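Local coordinates for protein neuraminidase (Influenza A virus, PDB 4GDI) that resembles the sialic-acid-cleaving neuraminidases of other influenza viruses, forming a calcium-binding homotetramer of beta-propellers, but carries a diverged putative active site, at residues C16-W21 and P276-K281; Y80-G85 and S91-I96; A139-P144 and Q171-I176. All blocks are in the same frame, centred on the assembly; numbering follows the deposited sequence.

Interaction 1 of 3, residues C16-W21 and P276-K281; sequences CEVKGW and PAWTSK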
ATOM      1  N   CYS A  16      18.675  23.230  17.540  1.00 29.50           N
ATOM      2  CA  CYS A  16      20.015  22.849  17.116  1.00 35.34           C
ATOM      3  C   CYS A  16      20.720  24.065  16.529  1.00 37.26           C
ATOM      4  O   CYS A  16      20.080  24.936  15.935  1.00 36.74           O
ATOM      5  CB  CYS A  16      19.955  21.720  16.083  1.00 32.32           C
ATOM      6  SG  CYS A  16      19.181  20.202  16.676  1.00 33.25           S
ATOM      7  N   GLU A  17      22.032  24.143  16.708  1.00 33.94           N
ATOM      8  CA  GLU A  17      22.805  25.171  16.020  1.00 30.77           C
ATOM      9  C   GLU A  17      22.697  24.911  14.523  1.00 27.96           C
ATOM     10  O   GLU A  17      22.814  23.761  14.084  1.00 34.60           O
ATOM     11  CB  GLU A  17      24.272  25.124  16.434  1.00 35.99           C
ATOM     12  CG  GLU A  17      24.592  25.828  17.740  1.00 58.89           C
ATOM     13  CD  GLU A  17      25.955  26.500  17.699  1.00 81.63           C
ATOM     14  OE1 GLU A  17      26.976  25.779  17.767  1.00 82.66           O
ATOM     15  OE2 GLU A  17      25.999  27.746  17.575  1.00 85.94           O
ATOM     16  N   VAL A  18      22.474  25.960  13.739  1.00 28.20           N
ATOM     17  CA  VAL A  18      22.389  25.792  12.284  1.00 29.97           C
ATOM     18  C   VAL A  18      23.538  26.485  11.566  1.00 32.80           C
ATOM     19  O   VAL A  18      23.634  27.710  11.583  1.00 32.97           O
ATOM     20  CB  VAL A  18      21.072  26.331  11.728  1.00 24.80           C
ATOM     21  CG1 VAL A  18      21.074  26.256  10.191  1.00 30.52           C
ATOM     22  CG2 VAL A  18      19.895  25.577  12.312  1.00 34.76           C
ATOM     23  N   LYS A  19      24.390  25.694  10.920  1.00 32.21           N
ATOM     24  CA  LYS A  19      25.541  26.227  10.192  1.00 37.78           C
ATOM     25  C   LYS A  19      25.483  25.823   8.731  1.00 34.75           C
ATOM     26  O   LYS A  19      26.349  26.182   7.942  1.00 33.58           O
ATOM     27  CB  LYS A  19      26.840  25.725  10.814  1.00 40.83           C
ATOM     28  CG  LYS A  19      26.984  26.097  12.280  1.00 43.30           C
ATOM     29  CD  LYS A  19      28.324  25.670  12.861  1.00 51.39           C
ATOM     30  CE  LYS A  19      28.213  25.442  14.366  1.00 68.17           C
ATOM     31  NZ  LYS A  19      29.519  25.548  15.069  1.00 74.56           N
ATOM     32  N   GLY A  20      24.453  25.073   8.366  1.00 30.12           N
ATOM     33  CA  GLY A  20      24.266  24.690   6.983  1.00 29.25           C
ATOM     34  C   GLY A  20      22.866  24.178   6.718  1.00 25.98           C
ATOM     35  O   GLY A  20      22.081  23.999   7.644  1.00 25.88           O
ATOM     36  N   TRP A  21      22.559  23.943   5.447  1.00 27.27           N
ATOM     37  CA  TRP A  21      21.261  23.402   5.063  1.00 25.71           C
ATOM     38  C   TRP A  21      21.470  22.338   4.008  1.00 30.23           C
ATOM     39  O   TRP A  21      22.149  22.572   3.013  1.00 30.26           O
ATOM     40  CB  TRP A  21      20.387  24.509   4.488  1.00 22.69           C
ATOM     41  CG  TRP A  21      20.171  25.669   5.426  1.00 26.41           C
ATOM     42  CD1 TRP A  21      20.921  26.804   5.512  1.00 30.43           C
ATOM     43  CD2 TRP A  21      19.126  25.805   6.391  1.00 27.02           C
ATOM     44  NE1 TRP A  21      20.401  27.643   6.465  1.00 24.54           N
ATOM     45  CE2 TRP A  21      19.304  27.047   7.026  1.00 26.49           C
ATOM     46  CE3 TRP A  21      18.061  24.996   6.783  1.00 19.81           C
ATOM     47  CZ2 TRP A  21      18.454  27.495   8.032  1.00 28.38           C
ATOM     48  CZ3 TRP A  21      17.221  25.448   7.778  1.00 26.39           C
ATOM     49  CH2 TRP A  21      17.426  26.680   8.390  1.00 27.75           C
ATOM     50  N   PRO A 276      22.107  33.119  15.771  1.00 27.86           N
ATOM     51  CA  PRO A 276      21.946  33.855  14.513  1.00 25.04           C
ATOM     52  C   PRO A 276      20.586  33.666  13.865  1.00 26.04           C
ATOM     53  O   PRO A 276      19.927  32.647  14.086  1.00 25.07           O
ATOM     54  CB  PRO A 276      22.999  33.214  13.604  1.00 29.61           C
ATOM     55  CG  PRO A 276      24.005  32.635  14.533  1.00 34.91           C
ATOM     56  CD  PRO A 276      23.196  32.132  15.681  1.00 34.30           C
ATOM     57  N   ALA A 277      20.192  34.647  13.057  1.00 30.16           N
ATOM     58  CA  ALA A 277      19.015  34.529  12.219  1.00 26.72           C
ATOM     59  C   ALA A 277      19.431  34.020  10.850  1.00 26.88           C
ATOM     60  O   ALA A 277      20.601  34.105  10.482  1.00 26.41           O
ATOM     61  CB  ALA A 277      18.338  35.876  12.079  1.00 20.90           C
ATOM     62  N   TRP A 278      18.469  33.501  10.095  1.00 25.72           N
ATOM     63  CA  TRP A 278      18.693  33.199   8.683  1.00 24.50           C
ATOM     64  C   TRP A 278      17.590  33.809   7.855  1.00 23.69           C
ATOM     65  O   TRP A 278      16.409  33.672   8.198  1.00 22.11           O
ATOM     66  CB  TRP A 278      18.714  31.699   8.439  1.00 20.71           C
ATOM     67  CG  TRP A 278      19.928  31.015   8.958  1.00 25.47           C
ATOM     68  CD1 TRP A 278      20.168  30.633  10.239  1.00 22.69           C
ATOM     69  CD2 TRP A 278      21.068  30.610   8.196  1.00 23.68           C
ATOM     70  NE1 TRP A 278      21.382  30.003  10.324  1.00 27.66           N
ATOM     71  CE2 TRP A 278      21.955  29.976   9.081  1.00 26.63           C
ATOM     72  CE3 TRP A 278      21.421  30.716   6.849  1.00 21.98           C
ATOM     73  CZ2 TRP A 278      23.179  29.466   8.667  1.00 22.97           C
ATOM     74  CZ3 TRP A 278      22.638  30.207   6.438  1.00 26.94           C
ATOM     75  CH2 TRP A 278      23.499  29.587   7.343  1.00 31.81           C
ATOM     76  N   THR A 279      17.980  34.494   6.780  1.00 20.59           N
ATOM     77  CA  THR A 279      17.039  35.005   5.799  1.00 20.71           C
ATOM     78  C   THR A 279      17.065  34.106   4.594  1.00 24.81           C
ATOM     79  O   THR A 279      18.027  33.363   4.397  1.00 20.65           O
ATOM     80  CB  THR A 279      17.392  36.434   5.360  1.00 25.17           C
ATOM     81  OG1 THR A 279      18.759  36.478   4.955  1.00 31.64           O
ATOM     82  CG2 THR A 279      17.175  37.420   6.514  1.00 28.76           C
ATOM     83  N   SER A 280      16.022  34.189   3.775  1.00 23.25           N
ATOM     84  CA  SER A 280      15.966  33.403   2.554  1.00 22.14           C
ATOM     85  C   SER A 280      15.266  34.190   1.445  1.00 19.21           C
ATOM     86  O   SER A 280      14.297  34.903   1.690  1.00 20.36           O
ATOM     87  CB  SER A 280      15.274  32.059   2.826  1.00 26.54           C
ATOM     88  OG  SER A 280      13.971  32.258   3.319  1.00 26.36           O
ATOM     89  N   LYS A 281      15.783  34.081   0.224  1.00 23.49           N
ATOM     90  CA  LYS A 281      15.240  34.846  -0.893  1.00 23.21           C
ATOM     91  C   LYS A 281      15.723  34.334  -2.256  1.00 23.49           C
ATOM     92  O   LYS A 281      16.695  33.566  -2.360  1.00 27.12           O
ATOM     93  CB  LYS A 281      15.613  36.318  -0.732  1.00 23.96           C
ATOM     94  CG  LYS A 281      17.130  36.573  -0.768  1.00 28.01           C
ATOM     95  CD  LYS A 281      17.472  38.062  -0.605  1.00 28.68           C
ATOM     96  CE  LYS A 281      18.950  38.338  -0.928  1.00 39.15           C
ATOM     97  NZ  LYS A 281      19.266  39.803  -0.946  1.00 39.59           N
TER
HETATM   98  O   HOH W   1      23.264  29.825  12.958  1.00 36.44           O
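Trp-278 and Trp-21 meet in a T-shaped (edge-to-face) stack that joins two sheets of the beta-propeller, the one holding strand 277-281 and the one edged by strand 20-25. Trp-278 gives up the largest share of surface and offers a face; Trp-21 drives its edge into it, the planes at 90° and the centroids of its five-membered ring and the six-membered ring of Trp-278 4.5 Å apart. The leading atom is NE1 of Trp-21, 3.3 Å from CE3 of Trp-278, with CD1 of Trp-21 next to it, near CZ3 of Trp-278. Setting CG of Trp-21 beside its own backbone N (chi1 -58°) turns that indole edge toward Trp-278. Phe-339 makes a second edge-to-face contact with Trp-21, and Lys-19 and Gly-20 form a classic beta bulge opposite Ile-362. Val-18 closes the contact in two ways: CG1 rests over the rim of one face of Trp-21 in its own segment while also touching the indole of Trp-278, and its carbonyl O lies at the edge of Trp-278. There NE1 of Trp-278 makes a weak, bent bond to O of Val-18, 3.5 Å at 132°, and also donates to a water that in turn donates to that same oxygen.

Interaction 2 of 3, residues Y80-G85 and S91-I96; sequences YKTPIG and STSEMI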
ATOM      1  N   TYR A  80      -5.434  17.224   0.100  1.00 21.69           N
ATOM      2  CA  TYR A  80      -4.930  15.854   0.059  1.00 27.57           C
ATOM      3  C   TYR A  80      -3.643  15.796   0.857  1.00 28.53           C
ATOM      4  O   TYR A  80      -3.026  16.827   1.123  1.00 26.97           O
ATOM      5  CB  TYR A  80      -4.563  15.424  -1.377  1.00 22.49           C
ATOM      6  CG  TYR A  80      -5.711  15.158  -2.317  1.00 19.98           C
ATOM      7  CD1 TYR A  80      -6.549  16.184  -2.734  1.00 26.64           C
ATOM      8  CD2 TYR A  80      -5.932  13.879  -2.825  1.00 30.45           C
ATOM      9  CE1 TYR A  80      -7.594  15.937  -3.613  1.00 31.57           C
ATOM     10  CE2 TYR A  80      -6.974  13.620  -3.704  1.00 26.91           C
ATOM     11  CZ  TYR A  80      -7.804  14.651  -4.090  1.00 30.92           C
ATOM     12  OH  TYR A  80      -8.831  14.400  -4.971  1.00 33.87           O
ATOM     13  N   LYS A  81      -3.219  14.591   1.215  1.00 22.99           N
ATOM     14  CA  LYS A  81      -1.880  14.407   1.734  1.00 24.24           C
ATOM     15  C   LYS A  81      -1.241  13.144   1.187  1.00 27.80           C
ATOM     16  O   LYS A  81      -1.912  12.141   0.903  1.00 24.30           O
ATOM     17  CB  LYS A  81      -1.853  14.411   3.260  1.00 31.00           C
ATOM     18  CG  LYS A  81      -2.269  13.118   3.925  1.00 35.43           C
ATOM     19  CD  LYS A  81      -1.798  13.112   5.377  1.00 27.90           C
ATOM     20  CE  LYS A  81      -2.403  11.962   6.175  1.00 37.82           C
ATOM     21  NZ  LYS A  81      -1.625  11.693   7.427  1.00 52.21           N
ATOM     22  N   THR A  82       0.071  13.227   1.037  1.00 19.07           N
ATOM     23  CA  THR A  82       0.890  12.170   0.460  1.00 22.66           C
ATOM     24  C   THR A  82       2.157  12.016   1.303  1.00 16.98           C
ATOM     25  O   THR A  82       2.755  13.020   1.699  1.00 21.97           O
ATOM     26  CB  THR A  82       1.325  12.567  -0.978  1.00 22.92           C
ATOM     27  OG1 THR A  82       0.162  12.754  -1.787  1.00 22.65           O
ATOM     28  CG2 THR A  82       2.203  11.500  -1.601  1.00 29.20           C
ATOM     29  N   PRO A  83       2.585  10.772   1.571  1.00 19.32           N
ATOM     30  CA  PRO A  83       3.880  10.582   2.243  1.00 25.52           C
ATOM     31  C   PRO A  83       5.003  11.249   1.467  1.00 23.18           C
ATOM     32  O   PRO A  83       5.059  11.154   0.244  1.00 24.92           O
ATOM     33  CB  PRO A  83       4.061   9.054   2.257  1.00 32.27           C
ATOM     34  CG  PRO A  83       2.691   8.505   2.154  1.00 36.94           C
ATOM     35  CD  PRO A  83       1.905   9.490   1.314  1.00 33.10           C
ATOM     36  N   ILE A  84       5.894  11.928   2.175  1.00 24.42           N
ATOM     37  CA  ILE A  84       6.885  12.768   1.511  1.00 33.95           C
ATOM     38  C   ILE A  84       7.725  12.005   0.462  1.00 39.38           C
ATOM     39  O   ILE A  84       8.030  12.533  -0.618  1.00 28.20           O
ATOM     40  CB  ILE A  84       7.796  13.457   2.553  1.00 35.03           C
ATOM     41  CG1 ILE A  84       8.589  14.581   1.896  1.00 49.60           C
ATOM     42  CG2 ILE A  84       8.697  12.444   3.242  1.00 34.43           C
ATOM     43  CD1 ILE A  84       7.709  15.695   1.376  1.00 41.88           C
ATOM     44  N   GLY A  85       8.062  10.755   0.751  1.00 30.53           N
ATOM     45  CA  GLY A  85       8.884   9.978  -0.167  1.00 32.29           C
ATOM     46  C   GLY A  85       8.200   9.431  -1.414  1.00 33.46           C
ATOM     47  O   GLY A  85       8.860   8.819  -2.270  1.00 27.33           O
ATOM     48  N   SER A  91      -3.022   6.248  -6.034  1.00 33.53           N
ATOM     49  CA  SER A  91      -2.752   5.134  -5.132  1.00 37.72           C
ATOM     50  C   SER A  91      -2.055   5.580  -3.847  1.00 37.07           C
ATOM     51  O   SER A  91      -2.148   4.909  -2.824  1.00 38.76           O
ATOM     52  CB  SER A  91      -1.866   4.089  -5.826  1.00 49.38           C
ATOM     53  OG  SER A  91      -2.360   3.767  -7.111  1.00 63.53           O
ATOM     54  N   THR A  92      -1.333   6.694  -3.900  1.00 28.12           N
ATOM     55  CA  THR A  92      -0.489   7.090  -2.783  1.00 27.52           C
ATOM     56  C   THR A  92      -1.043   8.269  -1.980  1.00 27.35           C
ATOM     57  O   THR A  92      -0.540   8.573  -0.908  1.00 31.14           O
ATOM     58  CB  THR A  92       0.899   7.511  -3.286  1.00 28.85           C
ATOM     59  OG1 THR A  92       0.751   8.640  -4.155  1.00 30.13           O
ATOM     60  CG2 THR A  92       1.563   6.378  -4.035  1.00 31.32           C
ATOM     61  N   SER A  93      -2.044   8.956  -2.521  1.00 25.86           N
ATOM     62  CA  SER A  93      -2.525  10.203  -1.930  1.00 26.10           C
ATOM     63  C   SER A  93      -3.904  10.013  -1.345  1.00 25.30           C
ATOM     64  O   SER A  93      -4.733   9.314  -1.920  1.00 26.03           O
ATOM     65  CB  SER A  93      -2.588  11.325  -2.982  1.00 32.93           C
ATOM     66  OG  SER A  93      -1.303  11.621  -3.498  1.00 37.50           O
ATOM     67  N   GLU A  94      -4.143  10.635  -0.197  1.00 22.97           N
ATOM     68  CA  GLU A  94      -5.429  10.529   0.477  1.00 30.32           C
ATOM     69  C   GLU A  94      -6.140  11.873   0.410  1.00 28.67           C
ATOM     70  O   GLU A  94      -5.553  12.901   0.724  1.00 28.65           O
ATOM     71  CB  GLU A  94      -5.204  10.134   1.935  1.00 27.49           C
ATOM     72  CG  GLU A  94      -6.397  10.283   2.834  1.00 37.69           C
ATOM     73  CD  GLU A  94      -6.078   9.965   4.284  1.00 52.80           C
ATOM     74  OE1 GLU A  94      -4.894   9.709   4.586  1.00 52.36           O
ATOM     75  OE2 GLU A  94      -7.012   9.975   5.116  1.00 52.15           O
ATOM     76  N   MET A  95      -7.402  11.868   0.003  1.00 25.45           N
ATOM     77  CA  MET A  95      -8.214  13.078   0.075  1.00 23.00           C
ATOM     78  C   MET A  95      -8.700  13.243   1.517  1.00 26.87           C
ATOM     79  O   MET A  95      -9.244  12.312   2.090  1.00 32.76           O
ATOM     80  CB  MET A  95      -9.399  13.000  -0.885  1.00 25.56           C
ATOM     81  CG  MET A  95     -10.274  14.249  -0.856  1.00 29.79           C
ATOM     82  SD  MET A  95     -11.909  13.970  -1.584  1.00 36.69           S
ATOM     83  CE  MET A  95     -11.579  14.128  -3.328  1.00 34.18           C
ATOM     84  N   ILE A  96      -8.483  14.420   2.101  1.00 21.65           N
ATOM     85  CA  ILE A  96      -8.794  14.652   3.516  1.00 25.13           C
ATOM     86  C   ILE A  96     -10.104  15.409   3.744  1.00 28.47           C
ATOM     87  O   ILE A  96     -10.960  14.949   4.495  1.00 26.20           O
ATOM     88  CB  ILE A  96      -7.660  15.425   4.218  1.00 26.02           C
ATOM     89  CG1 ILE A  96      -6.361  14.603   4.190  1.00 28.52           C
ATOM     90  CG2 ILE A  96      -8.045  15.728   5.668  1.00 20.40           C
ATOM     91  CD1 ILE A  96      -5.162  15.353   4.684  1.00 35.61           C
TER
HETATM   92  O   HOH W   2      -1.551   9.631   2.247  1.00 44.06           O
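Tyr-80 faces Met-95 as an antiparallel non-hydrogen-bonded pair in the beta hairpin of strands 78-83 and 94-98. Met-95 lays CB over one face of the phenol, 4.0 Å from the ring centroid and 20° off the normal, a CH-pi contact. With CG anti to the backbone N (chi1 -180°), the methionine passes toward the hydroxyl end of the ring; SD lies oblique to it as a Met-aromatic contact, and the bend at chi3 brings CE to 3.2 Å from OH of Tyr-80. Next comes Lys-81, the hydrogen-bonded partner of Glu-94: Lys-81 N to Glu-94 O and Glu-94 N to Lys-81 O are both 2.9 Å. Their side chains extend side by side on the same face, yet NZ of Lys-81 stays 4.8 Å from OE1 of Glu-94, while CD1 of Ile-96 packs crosswise on CB and CG of the lysine. At Thr-82 the pairing becomes a side-chain one, OG1 making a short 2.5 Å hydrogen bond to OG of Ser-93; OG1 also bonds Ser-88. Pro-83 ends the run with CD 3.4 Å from the carbonyl O of Thr-92. Strand 53-64 pairs with the other edge of strand 78-83, Phe-54 making a cation-pi contact with Lys-81, while Phe-28 and His-25 of a neighbouring subunit pack on Tyr-80 and Met-95, placing the hairpin at a tetramer interface.

Interaction 3 of 3, residues A139-P144 and Q171-I176; sequences ASRGGP and QSVHRI
Arg-141 lays the aliphatic foot of its side chain across Val-173, CG touching CG2 of the valine at 3.8 Å, the two side chains crossing at about a right angle. The arginine bends at chi2 (-71°), and that bend helps carry its guanidinium along the strand toward Arg-175, two residues further on and on the same side as Val-173. There the like charges come close, with NH1 of Arg-141 4.0 Å from NH2 of Arg-175 and the guanidinium planes turned 85° apart. Ser-140 adds its OG near the same NH2, at 3.9 Å, too long for a hydrogen bond. The contact is thus apolar at Val-173 and a near approach of polar ends beyond it.

Arg-175 has its own anchors: its chain runs extended from CG to NE, which donates to OE1 of Gln-189, and its guanidinium makes a cation-pi contact with Trp-187. These probably hold the guanidinium in place although Arg-141, which sits more exposed at the surface, brings a like charge near. The loop is held by Asp-165, whose carboxylate takes the backbone N-H groups of Ser-140, Arg-141 and Gly-143. It follows strand 132-138, the outermost strand of one propeller sheet, and leans on the next sheet, where strand 173-180 runs antiparallel between strands 158-165 and 183-189.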
ATOM      1  N   ALA A 139     -16.650  33.751   8.347  1.00 30.66           N
ATOM      2  CA  ALA A 139     -16.115  35.086   8.142  1.00 33.57           C
ATOM      3  C   ALA A 139     -16.871  36.094   8.983  1.00 39.60           C
ATOM      4  O   ALA A 139     -18.078  35.961   9.189  1.00 37.67           O
ATOM      5  CB  ALA A 139     -16.225  35.466   6.682  1.00 35.85           C
ATOM      6  N   SER A 140     -16.172  37.112   9.463  1.00 37.75           N
ATOM      7  CA  SER A 140     -16.836  38.178  10.209  1.00 49.66           C
ATOM      8  C   SER A 140     -16.426  39.568   9.731  1.00 49.17           C
ATOM      9  O   SER A 140     -16.991  40.564  10.166  1.00 45.90           O
ATOM     10  CB  SER A 140     -16.554  38.035  11.706  1.00 45.00           C
ATOM     11  OG  SER A 140     -15.189  38.280  11.994  1.00 48.63           O
ATOM     12  N   ARG A 141     -15.445  39.633   8.838  1.00 37.60           N
ATOM     13  CA  ARG A 141     -14.979  40.907   8.320  1.00 36.81           C
ATOM     14  C   ARG A 141     -15.085  40.931   6.800  1.00 40.61           C
ATOM     15  O   ARG A 141     -14.347  41.645   6.120  1.00 35.21           O
ATOM     16  CB  ARG A 141     -13.543  41.162   8.770  1.00 40.10           C
ATOM     17  CG  ARG A 141     -13.388  41.281  10.280  1.00 50.08           C
ATOM     18  CD  ARG A 141     -13.995  42.579  10.799  1.00 54.66           C
ATOM     19  NE  ARG A 141     -13.497  42.928  12.128  1.00 75.04           N
ATOM     20  CZ  ARG A 141     -14.027  42.505  13.276  1.00 82.40           C
ATOM     21  NH1 ARG A 141     -15.084  41.698  13.286  1.00 74.88           N
ATOM     22  NH2 ARG A 141     -13.492  42.891  14.428  1.00 82.68           N
ATOM     23  N   GLY A 142     -16.007  40.141   6.265  1.00 39.58           N
ATOM     24  CA  GLY A 142     -16.289  40.172   4.840  1.00 37.63           C
ATOM     25  C   GLY A 142     -15.747  38.994   4.057  1.00 41.51           C
ATOM     26  O   GLY A 142     -16.202  38.729   2.939  1.00 36.59           O
ATOM     27  N   GLY A 143     -14.777  38.284   4.626  1.00 33.74           N
ATOM     28  CA  GLY A 143     -14.218  37.124   3.960  1.00 25.09           C
ATOM     29  C   GLY A 143     -13.344  37.487   2.785  1.00 28.87           C
ATOM     30  O   GLY A 143     -13.162  38.660   2.485  1.00 40.77           O
ATOM     31  N   PRO A 144     -12.754  36.474   2.142  1.00 26.70           N
ATOM     32  CA  PRO A 144     -12.847  35.088   2.611  1.00 28.99           C
ATOM     33  C   PRO A 144     -11.945  34.849   3.814  1.00 29.35           C
ATOM     34  O   PRO A 144     -10.955  35.562   3.995  1.00 31.15           O
ATOM     35  CB  PRO A 144     -12.333  34.292   1.413  1.00 30.37           C
ATOM     36  CG  PRO A 144     -11.347  35.207   0.760  1.00 24.69           C
ATOM     37  CD  PRO A 144     -11.893  36.602   0.952  1.00 28.21           C
ATOM     38  N   GLN A 171      -6.777  46.435   4.208  1.00 43.92           N
ATOM     39  CA  GLN A 171      -7.445  46.420   5.505  1.00 48.86           C
ATOM     40  C   GLN A 171      -7.723  44.988   5.963  1.00 47.80           C
ATOM     41  O   GLN A 171      -8.859  44.625   6.269  1.00 42.83           O
ATOM     42  CB  GLN A 171      -8.735  47.245   5.465  1.00 55.76           C
ATOM     43  CG  GLN A 171      -9.570  47.015   4.226  1.00 75.90           C
ATOM     44  CD  GLN A 171     -10.808  47.889   4.193  1.00 91.21           C
ATOM     45  OE1 GLN A 171     -11.248  48.406   5.223  1.00 92.49           O
ATOM     46  NE2 GLN A 171     -11.372  48.066   3.003  1.00 93.05           N
ATOM     47  N   SER A 172      -6.670  44.180   6.017  1.00 42.00           N
ATOM     48  CA  SER A 172      -6.809  42.785   6.407  1.00 34.10           C
ATOM     49  C   SER A 172      -6.894  42.628   7.914  1.00 29.85           C
ATOM     50  O   SER A 172      -6.408  43.468   8.671  1.00 27.71           O
ATOM     51  CB  SER A 172      -5.640  41.967   5.862  1.00 33.63           C
ATOM     52  OG  SER A 172      -4.402  42.519   6.264  1.00 33.68           O
ATOM     53  N   VAL A 173      -7.521  41.539   8.347  1.00 27.71           N
ATOM     54  CA  VAL A 173      -7.611  41.210   9.764  1.00 33.31           C
ATOM     55  C   VAL A 173      -6.896  39.873   9.989  1.00 27.54           C
ATOM     56  O   VAL A 173      -7.011  38.969   9.172  1.00 29.36           O
ATOM     57  CB  VAL A 173      -9.080  41.135  10.220  1.00 31.90           C
ATOM     58  CG1 VAL A 173      -9.175  40.704  11.677  1.00 42.04           C
ATOM     59  CG2 VAL A 173      -9.755  42.488  10.018  1.00 38.82           C
ATOM     60  N   HIS A 174      -6.140  39.773  11.078  1.00 26.19           N
ATOM     61  CA  HIS A 174      -5.361  38.573  11.371  1.00 26.40           C
ATOM     62  C   HIS A 174      -5.543  38.188  12.829  1.00 23.92           C
ATOM     63  O   HIS A 174      -5.409  39.013  13.724  1.00 28.46           O
ATOM     64  CB  HIS A 174      -3.891  38.818  11.035  1.00 24.31           C
ATOM     65  CG  HIS A 174      -3.696  39.354   9.658  1.00 20.53           C
ATOM     66  ND1 HIS A 174      -3.777  38.556   8.534  1.00 24.64           N
ATOM     67  CD2 HIS A 174      -3.520  40.618   9.208  1.00 24.35           C
ATOM     68  CE1 HIS A 174      -3.615  39.299   7.458  1.00 28.26           C
ATOM     69  NE2 HIS A 174      -3.451  40.558   7.839  1.00 22.50           N
ATOM     70  N   ARG A 175      -5.903  36.931  13.048  1.00 24.43           N
ATOM     71  CA  ARG A 175      -6.153  36.426  14.385  1.00 22.95           C
ATOM     72  C   ARG A 175      -5.327  35.173  14.667  1.00 27.12           C
ATOM     73  O   ARG A 175      -5.139  34.337  13.784  1.00 24.50           O
ATOM     74  CB  ARG A 175      -7.627  36.049  14.514  1.00 29.18           C
ATOM     75  CG  ARG A 175      -8.582  37.208  14.407  1.00 31.04           C
ATOM     76  CD  ARG A 175     -10.013  36.737  14.586  1.00 42.35           C
ATOM     77  NE  ARG A 175     -10.924  37.863  14.728  1.00 49.92           N
ATOM     78  CZ  ARG A 175     -12.220  37.754  14.993  1.00 54.21           C
ATOM     79  NH1 ARG A 175     -12.776  36.555  15.151  1.00 40.07           N
ATOM     80  NH2 ARG A 175     -12.958  38.853  15.106  1.00 53.96           N
ATOM     81  N   ILE A 176      -4.844  35.048  15.901  1.00 23.98           N
ATOM     82  CA  ILE A 176      -4.322  33.785  16.385  1.00 22.98           C
ATOM     83  C   ILE A 176      -5.475  33.016  17.000  1.00 26.15           C
ATOM     84  O   ILE A 176      -6.195  33.544  17.852  1.00 24.57           O
ATOM     85  CB  ILE A 176      -3.281  33.963  17.492  1.00 27.24           C
ATOM     86  CG1 ILE A 176      -2.135  34.843  17.019  1.00 33.54           C
ATOM     87  CG2 ILE A 176      -2.752  32.587  17.921  1.00 37.61           C
ATOM     88  CD1 ILE A 176      -1.179  35.223  18.129  1.00 32.42           C
TER

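The three contacts are spread round one six-bladed propeller, their centres 30 to 32 Å apart and their nearest atoms no closer than about 15 Å. Interaction 2 lies within a single sheet, whereas interactions 1 and 3 reach from one sheet to another. Along the chain, interaction 2 closes before interaction 3 opens, and both are nested inside the long loop closed by interaction 1, which brings the first strand of the model against 277-281, 255 residues on. Interactions 1 and 3 lie on opposite sides of the chain's centre and touch no other subunit; interaction 2 borders two neighbouring subunits. One contact thus pairs strands within a blade, and the other two join separate blades.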